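Local coordinates for protein N-acetylmuramoyl-l-alanine amidase (Bartonella henselae, PDB 3NE8) that probably cleaves, as a zinc-dependent amidase, the bond between N-acetylmuramic acid and L-alanine in peptidoglycan, remodelling the cell wall during bacterial division, at residues 37-40 with 41-45; 102-105 with 106-110; 157-161 with 162-166; 179-182 with 183-186. All coordinates share one frame; numbering follows the deposited sequence. Where two conformers were deposited one is given.

Interaction 1. Residues 37-40 with 41-45; sequences RALR and DELQK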
loop_
_atom_site.group_PDB
_atom_site.type_symbol
_atom_site.label_atom_id
_atom_site.label_comp_id
_atom_site.label_asym_id
_atom_site.label_seq_id
_atom_site.Cartn_x
_atom_site.Cartn_y
_atom_site.Cartn_z
ATOM N N ARG A 37 22.611 13.290 0.344
ATOM C CA ARG A 37 23.758 12.653 -0.297
ATOM C C ARG A 37 23.960 11.221 0.230
ATOM O O ARG A 37 24.294 10.308 -0.532
ATOM C CB ARG A 37 25.002 13.527 -0.119
ATOM C CG ARG A 37 24.930 14.794 -0.951
ATOM C CD ARG A 37 25.980 15.802 -0.563
ATOM N NE ARG A 37 26.078 16.868 -1.564
ATOM C CZ ARG A 37 26.842 17.950 -1.444
ATOM N NH1 ARG A 37 27.527 18.165 -0.325
ATOM N NH2 ARG A 37 26.898 18.831 -2.441
ATOM N N ALA A 38 23.758 11.024 1.532
ATOM C CA ALA A 38 23.885 9.685 2.106
ATOM C C ALA A 38 22.801 8.744 1.575
ATOM O O ALA A 38 23.067 7.577 1.280
ATOM C CB ALA A 38 23.826 9.755 3.624
ATOM N N LEU A 39 21.578 9.251 1.469
ATOM C CA LEU A 39 20.480 8.452 0.941
ATOM C C LEU A 39 20.709 8.130 -0.539
ATOM O O LEU A 39 20.479 7.003 -0.984
ATOM C CB LEU A 39 19.148 9.156 1.202
ATOM C CG LEU A 39 17.885 8.463 0.683
ATOM C CD1 LEU A 39 17.791 7.017 1.161
ATOM C CD2 LEU A 39 16.678 9.251 1.131
ATOM N N ARG A 40 21.193 9.110 -1.301
ATOM C CA ARG A 40 21.596 8.831 -2.679
ATOM C C ARG A 40 22.621 7.697 -2.739
ATOM O O ARG A 40 22.488 6.763 -3.534
ATOM C CB ARG A 40 22.157 10.101 -3.332
ATOM C CG ARG A 40 22.768 9.906 -4.724
ATOM C CD ARG A 40 23.403 11.224 -5.250
ATOM N NE ARG A 40 24.567 11.642 -4.462
ATOM C CZ ARG A 40 25.165 12.836 -4.551
ATOM N NH1 ARG A 40 24.696 13.733 -5.383
ATOM N NH2 ARG A 40 26.220 13.137 -3.795
ATOM N N ASP A 41 23.637 7.768 -1.887
ATOM C CA ASP A 41 24.667 6.743 -1.867
ATOM C C ASP A 41 24.080 5.368 -1.553
ATOM O O ASP A 41 24.424 4.385 -2.192
ATOM C CB ASP A 41 25.744 7.094 -0.848
ATOM C CG ASP A 41 26.915 6.128 -0.875
ATOM O OD1 ASP A 41 27.588 6.041 -1.924
ATOM O OD2 ASP A 41 27.165 5.458 0.152
ATOM N N GLU A 42 23.210 5.292 -0.553
ATOM C CA GLU A 42 22.589 4.018 -0.207
ATOM C C GLU A 42 21.762 3.479 -1.369
ATOM O O GLU A 42 21.796 2.286 -1.654
ATOM C CB GLU A 42 21.735 4.159 1.058
ATOM C CG GLU A 42 22.534 4.439 2.335
ATOM C CD GLU A 42 23.535 3.353 2.657
ATOM O OE1 GLU A 42 23.172 2.164 2.593
ATOM O OE2 GLU A 42 24.693 3.690 2.985
ATOM N N LEU A 43 21.007 4.350 -2.023
ATOM C CA LEU A 43 20.187 3.924 -3.150
ATOM C C LEU A 43 21.045 3.435 -4.313
ATOM O O LEU A 43 20.670 2.485 -5.012
ATOM C CB LEU A 43 19.260 5.054 -3.597
ATOM C CG LEU A 43 18.118 5.332 -2.634
ATOM C CD1 LEU A 43 17.482 6.658 -2.955
ATOM C CD2 LEU A 43 17.077 4.221 -2.708
ATOM N N GLN A 44 22.192 4.076 -4.514
ATOM C CA GLN A 44 23.072 3.747 -5.626
ATOM C C GLN A 44 23.879 2.466 -5.358
ATOM O O GLN A 44 24.463 1.881 -6.279
ATOM C CB GLN A 44 23.952 4.950 -5.998
ATOM C CG GLN A 44 23.139 6.050 -6.689
ATOM C CD GLN A 44 23.891 7.335 -6.977
ATOM O OE1 GLN A 44 24.979 7.599 -6.425
ATOM N NE2 GLN A 44 23.296 8.173 -7.827
ATOM N N LYS A 45 23.888 2.011 -4.107
ATOM C CA LYS A 45 24.472 0.712 -3.774
ATOM C C LYS A 45 23.525 -0.396 -4.197
ATOM O O LYS A 45 23.947 -1.522 -4.454
ATOM C CB LYS A 45 24.702 0.585 -2.266
ATOM C CG LYS A 45 25.863 1.383 -1.720
ATOM C CD LYS A 45 25.973 1.191 -0.211
ATOM C CE LYS A 45 27.163 1.945 0.365
ATOM N NZ LYS A 45 27.224 1.836 1.852
HETATM O O HOH W 1 25.352 6.407 2.917
#
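Arg40 and Gln44, one helical turn apart, run side by side and point the same way, with the guanidinium and amide planes only 9° from parallel. On Gln44, CB and CG pass over the carbonyl oxygen of Arg40, CG coming within 3.3 Å of Arg40 O. The amide then settles against the aliphatic part of the arginine: CD, OE1 and NE2 of Gln44 all lie close to CG of Arg40, Gln44 NE2 at 3.6 Å, and NE2 and OE1 reach on to CD. The polar tip of Gln44 thus meets methylene groups of Arg40, while the guanidinium, turned by the bend at chi3 (66°), takes its salt bridge from Asp56.

The main-chain ladder is regular. Asp41 N, Glu42 N, Leu43 N and Gln44 N donate to the carbonyls of Arg37, Ala38, Leu39 and Arg40, the bond from Leu43 N to Leu39 O measuring 2.9 Å. A water lies 3.0 Å from Ala38 O and 2.8 Å from Glu42 OE2, bridging the two, though it has more acceptors in reach than protons to give. Lys45 NZ forms a salt bridge with the same carboxylate oxygen, the hydrogen bond in it being weak. On the buried side, Leu39 CG lies 4.1 Å from Leu43 CD1, the two side chains set at a slant to one another.

All of these residues lie on helix 28-45, part of the beta-alpha-beta unit with strands 5-11 and 49-53. Leu43 and Arg40 pack on strand 49-53, whereas Leu39 and Glu42 touch helix 206-227.

Interaction 2. Residues 102-105 with 106-110; sequences EASD and AIAKS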
loop_
_atom_site.group_PDB
_atom_site.type_symbol
_atom_site.label_atom_id
_atom_site.label_comp_id
_atom_site.label_asym_id
_atom_site.label_seq_id
_atom_site.Cartn_x
_atom_site.Cartn_y
_atom_site.Cartn_z
ATOM N N GLU A 102 -6.266 19.692 5.904
ATOM C CA GLU A 102 -6.484 19.768 7.340
ATOM C C GLU A 102 -5.362 19.042 8.079
ATOM O O GLU A 102 -5.116 17.859 7.840
ATOM C CB GLU A 102 -7.834 19.131 7.679
ATOM C CG GLU A 102 -8.341 19.397 9.085
ATOM C CD GLU A 102 -9.784 18.950 9.269
ATOM O OE1 GLU A 102 -10.517 19.602 10.044
ATOM O OE2 GLU A 102 -10.188 17.954 8.632
ATOM N N ALA A 103 -4.695 19.749 8.987
ATOM C CA ALA A 103 -3.543 19.194 9.696
ATOM C C ALA A 103 -3.938 18.107 10.684
ATOM O O ALA A 103 -5.041 18.131 11.249
ATOM C CB ALA A 103 -2.794 20.290 10.412
ATOM N N SER A 104 -3.035 17.159 10.904
ATOM C CA SER A 104 -3.278 16.066 11.845
ATOM C C SER A 104 -3.325 16.550 13.291
ATOM O O SER A 104 -3.977 15.938 14.141
ATOM C CB SER A 104 -2.201 14.988 11.703
ATOM O OG SER A 104 -0.900 15.557 11.751
ATOM N N ASP A 105 -2.633 17.649 13.561
ATOM C CA ASP A 105 -2.464 18.146 14.918
ATOM C C ASP A 105 -1.859 19.537 14.868
ATOM O O ASP A 105 -1.408 19.990 13.811
ATOM C CB ASP A 105 -1.565 17.205 15.724
ATOM C CG ASP A 105 -0.200 17.015 15.086
ATOM O OD1 ASP A 105 -0.013 16.019 14.358
ATOM O OD2 ASP A 105 0.681 17.863 15.321
ATOM N N ALA A 106 -1.825 20.209 16.013
ATOM C CA ALA A 106 -1.374 21.590 16.081
ATOM C C ALA A 106 0.102 21.772 15.745
ATOM O O ALA A 106 0.479 22.794 15.182
ATOM C CB ALA A 106 -1.687 22.183 17.451
ATOM N N ILE A 107 0.935 20.801 16.105
ATOM C CA ILE A 107 2.358 20.883 15.792
ATOM C C ILE A 107 2.574 20.815 14.283
ATOM O O ILE A 107 3.336 21.602 13.712
ATOM C CB ILE A 107 3.163 19.759 16.484
ATOM C CG1 ILE A 107 3.234 20.000 17.995
ATOM C CG2 ILE A 107 4.563 19.664 15.898
ATOM C CD1 ILE A 107 4.103 21.179 18.397
ATOM N N ALA A 108 1.910 19.863 13.640
ATOM C CA ALA A 108 2.000 19.711 12.192
ATOM C C ALA A 108 1.505 20.971 11.483
ATOM O O ALA A 108 2.115 21.432 10.509
ATOM C CB ALA A 108 1.208 18.500 11.751
ATOM N N LYS A 109 0.402 21.533 11.966
ATOM C CA LYS A 109 -0.170 22.719 11.345
ATOM C C LYS A 109 0.809 23.889 11.404
ATOM O O LYS A 109 1.036 24.583 10.411
ATOM C CB LYS A 109 -1.486 23.089 12.035
ATOM C CG LYS A 109 -2.227 24.239 11.374
ATOM C CD LYS A 109 -3.493 24.592 12.145
ATOM C CE LYS A 109 -4.128 25.859 11.605
ATOM N NZ LYS A 109 -4.603 25.678 10.210
ATOM N N SER A 110 1.394 24.103 12.574
ATOM C CA SER A 110 2.324 25.206 12.758
ATOM C C SER A 110 3.592 24.979 11.944
ATOM O O SER A 110 4.156 25.918 11.384
ATOM C CB SER A 110 2.674 25.362 14.236
ATOM O OG SER A 110 3.402 26.554 14.453
HETATM O O HOH W 2 -5.581 22.512 9.792
#
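The carboxylate of Asp105 is turned back over the first turn of the following helix, so that Ala108 N meets OD2 from above the carboxylate plane, 45° out of it. This is an N-cap bond, 2.9 Å from Ala108 N to Asp105 OD2 and nearly straight at 165°. CG of Asp105 stands between its own backbone N and carbonyl carbon (chi1 58°), which swings OD2 toward the amides that open the helix. The other oxygen is engaged from the loop: Ser104 OG donates to Asp105 OD1 at 2.8 Å, also from above the plane. With both oxygens bonded, the rotation of the carboxylate is probably well fixed, and the amides at the helix start would tend to stabilise its negative charge.

Asp105 O starts the main-chain ladder by accepting from Lys109 N at 3.0 Å. Next to it, Ala103 points its methyl at the helix and packs tightly on the base of Lys109, CB to CB at 3.5 Å. Ser104 OG also lies against the methyl of Ala108, 3.6 Å from its CB. One water accepts from Ala103 N at 3.0 Å and, weakly, from Lys109 NZ, bridging loop and helix.

The cap joins the loop after strand 94-99 to helix 106-116 and leans on strand 170-174, outermost in the sheet within this chain, where Arg172 forms a salt bridge with Asp105 OD2, Tyr173 N donates to Ser104 OG, and Ala174 touches Ala103.

Interaction 3. Residues 157-161 with 162-166; sequences SNLSK and SHINL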
loop_
_atom_site.group_PDB
_atom_site.type_symbol
_atom_site.label_atom_id
_atom_site.label_comp_id
_atom_site.label_asym_id
_atom_site.label_seq_id
_atom_site.Cartn_x
_atom_site.Cartn_y
_atom_site.Cartn_z
ATOM N N SER A 157 7.284 1.948 9.477
ATOM C CA SER A 157 7.423 0.542 9.855
ATOM C C SER A 157 8.892 0.115 9.894
ATOM O O SER A 157 9.341 -0.512 10.851
ATOM C CB SER A 157 6.648 -0.342 8.875
ATOM O OG SER A 157 6.781 -1.716 9.210
ATOM N N ASN A 158 9.642 0.446 8.852
ATOM C CA ASN A 158 11.038 0.030 8.778
ATOM C C ASN A 158 11.969 0.799 9.711
ATOM O O ASN A 158 12.931 0.236 10.225
ATOM C CB ASN A 158 11.541 0.062 7.338
ATOM C CG ASN A 158 10.968 -1.067 6.514
ATOM O OD1 ASN A 158 10.863 -2.200 6.992
ATOM N ND2 ASN A 158 10.593 -0.772 5.285
ATOM N N LEU A 159 11.675 2.071 9.951
ATOM C CA LEU A 159 12.458 2.816 10.938
ATOM C C LEU A 159 12.306 2.152 12.299
ATOM O O LEU A 159 13.279 1.995 13.035
ATOM C CB LEU A 159 12.034 4.280 11.007
ATOM C CG LEU A 159 12.408 5.139 9.802
ATOM C CD1 LEU A 159 11.782 6.512 9.959
ATOM C CD2 LEU A 159 13.911 5.238 9.668
ATOM N N SER A 160 11.084 1.753 12.626
ATOM C CA SER A 160 10.815 1.090 13.892
ATOM C C SER A 160 11.581 -0.228 13.995
ATOM O O SER A 160 12.187 -0.524 15.025
ATOM C CB SER A 160 9.314 0.851 14.042
ATOM O OG SER A 160 9.023 0.158 15.242
ATOM N N LYS A 161 11.556 -1.016 12.924
ATOM C CA LYS A 161 12.271 -2.290 12.911
ATOM C C LYS A 161 13.776 -2.082 13.073
ATOM O O LYS A 161 14.479 -2.949 13.597
ATOM C CB LYS A 161 11.975 -3.069 11.628
ATOM C CG LYS A 161 10.536 -3.526 11.503
ATOM C CD LYS A 161 10.314 -4.300 10.215
ATOM C CE LYS A 161 8.884 -4.813 10.124
ATOM N NZ LYS A 161 8.658 -5.635 8.903
ATOM N N SER A 162 14.261 -0.928 12.629
ATOM C CA SER A 162 15.680 -0.590 12.738
ATOM C C SER A 162 16.020 0.110 14.053
ATOM O O SER A 162 17.144 0.579 14.239
ATOM C CB SER A 162 16.111 0.279 11.559
ATOM O OG SER A 162 15.998 -0.425 10.335
ATOM N N HIS A 163 15.048 0.179 14.954
ATOM C CA HIS A 163 15.232 0.797 16.264
ATOM C C HIS A 163 15.693 2.249 16.173
ATOM O O HIS A 163 16.439 2.729 17.026
ATOM C CB HIS A 163 16.202 -0.020 17.118
ATOM C CG HIS A 163 15.826 -1.465 17.234
ATOM N ND1 HIS A 163 16.536 -2.470 16.614
ATOM C CD2 HIS A 163 14.806 -2.071 17.885
ATOM C CE1 HIS A 163 15.974 -3.634 16.885
ATOM N NE2 HIS A 163 14.922 -3.420 17.654
ATOM N N ILE A 164 15.249 2.936 15.127
ATOM C CA ILE A 164 15.464 4.367 14.993
ATOM C C ILE A 164 14.307 5.058 15.690
ATOM O O ILE A 164 13.146 4.732 15.440
ATOM C CB ILE A 164 15.515 4.765 13.518
ATOM C CG1 ILE A 164 16.763 4.146 12.888
ATOM C CG2 ILE A 164 15.509 6.281 13.366
ATOM C CD1 ILE A 164 16.866 4.330 11.426
ATOM N N ASN A 165 14.611 5.989 16.585
ATOM C CA ASN A 165 13.561 6.579 17.402
ATOM C C ASN A 165 12.594 7.425 16.596
ATOM O O ASN A 165 13.007 8.292 15.816
ATOM C CB ASN A 165 14.143 7.408 18.545
ATOM C CG ASN A 165 13.068 7.957 19.450
ATOM O OD1 ASN A 165 12.263 7.202 19.996
ATOM N ND2 ASN A 165 13.020 9.276 19.591
ATOM N N LEU A 166 11.308 7.161 16.798
ATOM C CA LEU A 166 10.227 7.857 16.117
ATOM C C LEU A 166 9.481 8.723 17.114
ATOM O O LEU A 166 9.362 8.364 18.283
ATOM C CB LEU A 166 9.250 6.845 15.520
ATOM C CG LEU A 166 9.746 6.001 14.346
ATOM C CD1 LEU A 166 8.999 4.686 14.268
ATOM C CD2 LEU A 166 9.588 6.776 13.052
#
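Leu159 O receives Ile164 N at 3.0 Å and Ser160 O receives His163 N at 2.9 Å, the paired backbone bonds of a Schellman motif. His163, with phi 57°, is the C-prime residue that turns the chain out of the helix. The two bonds differ in approach: Ile164 N is tilted 27° from the carbonyl plane of Leu159, whereas His163 N sits well above that of Ser160. Ser162 N still bonds back to Asn158 O at 3.0 Å, with a weak second bond to Leu159 O.

Apolar contacts join the helix end to the segment that follows. The two methyls of Leu159 part company: CD2 meets Ile164 CD1 at 3.6 Å, while CD1 meets Leu166 CD2 at 3.8 Å. Leu166 CD1 lies 3.9 Å from Ser160 CB in one of the two conformers deposited for the serine.

One flat group takes part. Lys161 O lies over a face of the His163 imidazole, 3.6 Å above its plane and offset toward the rim.

The motif ends helix 135-161 and leads into strand 166-167. Leu159 and Leu166 both touch Ala94 of strand 94-99, while Asn158 bonds to Gln222 and Ser219 of helix 206-227.

Interaction 4. Residues 179-182 with 183-186; sequences LKAP and DVPS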
loop_
_atom_site.group_PDB
_atom_site.type_symbol
_atom_site.label_atom_id
_atom_site.label_comp_id
_atom_site.label_asym_id
_atom_site.label_seq_id
_atom_site.Cartn_x
_atom_site.Cartn_y
_atom_site.Cartn_z
ATOM N N LEU A 179 4.781 19.395 -1.051
ATOM C CA LEU A 179 4.164 18.091 -1.290
ATOM C C LEU A 179 3.002 18.159 -2.288
ATOM O O LEU A 179 2.215 17.216 -2.380
ATOM C CB LEU A 179 3.694 17.471 0.034
ATOM C CG LEU A 179 4.759 17.273 1.119
ATOM C CD1 LEU A 179 4.166 16.577 2.346
ATOM C CD2 LEU A 179 5.960 16.494 0.569
ATOM N N LYS A 180 2.910 19.253 -3.044
ATOM C CA LYS A 180 1.761 19.513 -3.914
ATOM C C LYS A 180 1.775 18.856 -5.297
ATOM O O LYS A 180 0.834 19.061 -6.063
ATOM C CB LYS A 180 1.583 21.025 -4.102
ATOM C CG LYS A 180 1.166 21.771 -2.850
ATOM C CD LYS A 180 -0.340 21.814 -2.699
ATOM C CE LYS A 180 -0.734 22.601 -1.461
ATOM N NZ LYS A 180 -2.208 22.737 -1.327
ATOM N N ALA A 181 2.798 18.077 -5.645
ATOM C CA ALA A 181 2.785 17.440 -6.970
ATOM C C ALA A 181 1.526 16.571 -7.104
ATOM O O ALA A 181 1.312 15.673 -6.292
ATOM C CB ALA A 181 4.026 16.585 -7.177
ATOM N N PRO A 182 0.690 16.814 -8.126
ATOM C CA PRO A 182 -0.525 15.992 -8.240
ATOM C C PRO A 182 -0.227 14.586 -8.755
ATOM O O PRO A 182 -1.057 13.679 -8.613
ATOM C CB PRO A 182 -1.362 16.750 -9.280
ATOM C CG PRO A 182 -0.354 17.500 -10.097
ATOM C CD PRO A 182 0.701 17.922 -9.095
ATOM N N ASP A 183 0.960 14.422 -9.338
ATOM C CA ASP A 183 1.317 13.239 -10.118
ATOM C C ASP A 183 2.574 12.513 -9.638
ATOM O O ASP A 183 3.034 11.572 -10.282
ATOM C CB ASP A 183 1.478 13.613 -11.605
ATOM C CG ASP A 183 2.523 14.709 -11.844
ATOM O OD1 ASP A 183 3.037 14.780 -12.984
ATOM O OD2 ASP A 183 2.819 15.492 -10.923
ATOM N N VAL A 184 3.134 12.951 -8.514
ATOM C CA VAL A 184 4.312 12.298 -7.951
ATOM C C VAL A 184 4.074 12.045 -6.468
ATOM O O VAL A 184 3.887 12.991 -5.709
ATOM C CB VAL A 184 5.593 13.163 -8.104
ATOM C CG1 VAL A 184 6.790 12.427 -7.536
ATOM C CG2 VAL A 184 5.822 13.568 -9.552
ATOM N N PRO A 185 4.082 10.771 -6.045
ATOM C CA PRO A 185 3.929 10.484 -4.614
ATOM C C PRO A 185 5.004 11.237 -3.844
ATOM O O PRO A 185 6.171 11.196 -4.261
ATOM C CB PRO A 185 4.143 8.965 -4.539
ATOM C CG PRO A 185 3.699 8.479 -5.892
ATOM C CD PRO A 185 4.177 9.541 -6.854
ATOM N N SER A 186 4.633 11.909 -2.755
ATOM C CA SER A 186 5.523 12.840 -2.068
ATOM C C SER A 186 5.374 12.734 -0.566
ATOM O O SER A 186 4.240 12.704 -0.047
ATOM C CB SER A 186 5.198 14.287 -2.484
ATOM O OG SER A 186 5.387 14.498 -3.876
HETATM O O HOH W 3 5.304 17.319 -4.375
#
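Ser186 OG is gripped from two directions: it donates to Val184 O at 2.8 Å and accepts a hydrogen bond from a water, OG lying 2.9 Å from the water oxygen. The same water accepts from Ala181 N, also at 2.9 Å, so it links the outgoing and returning limbs of the loop. The hydroxyl lies beside its own backbone N (chi1 -62°), a setting that carries it over the carbonyl of Val184, with OG above the carbonyl plane.

Carbon contacts also join the limbs. The methyl of Ala181 points across at Val184, CB to CB at 3.9 Å, and Leu179 reaches over with CD2 to lie 3.8 Å from Ser186 CB. At the turn, Asp183 lies alongside the Pro182 ring, pointing the same way, and its OD2 comes to 3.7 Å from Pro182 CD; Gln71 of helix 63-72 bonds to this oxygen. Helix 135-161 contacts the loop: Thr144 OG1 bonds to Pro182 O and Ser148 OG to Ser186 N.

Direct hydrogen bonds between the limbs are absent, although their end-to-end directions are 162° apart. Within the loop itself, the polar link between the limbs is one water; a bound glycerol, probably from the crystallisation liquor, also bonds weakly to Ala181 O and Asp183 O. Val184 N is buried with no partner in the model, which probably costs some stability.

In the fold
The four contacts follow one another in series along the chain and none touches another. Interactions 1 and 2 lie on opposite sides of the chain's centre, their own centres 31 Å apart; interactions 2 and 4 come nearest, with about 9 Å between closest atoms. Each belongs to a helix or loop connected to the mixed six-stranded sheet: helix 28-45 for interaction 1, the start of helix 106-116 for interaction 2, the end of helix 135-161 for interaction 3, and the loop into strand 186-190 for interaction 4. Helix 135-161 also contacts interaction 4, and helix 206-227 touches both interactions 1 and 3. All concern the scaffold that probably carries the zinc site, not the metal ligands themselves.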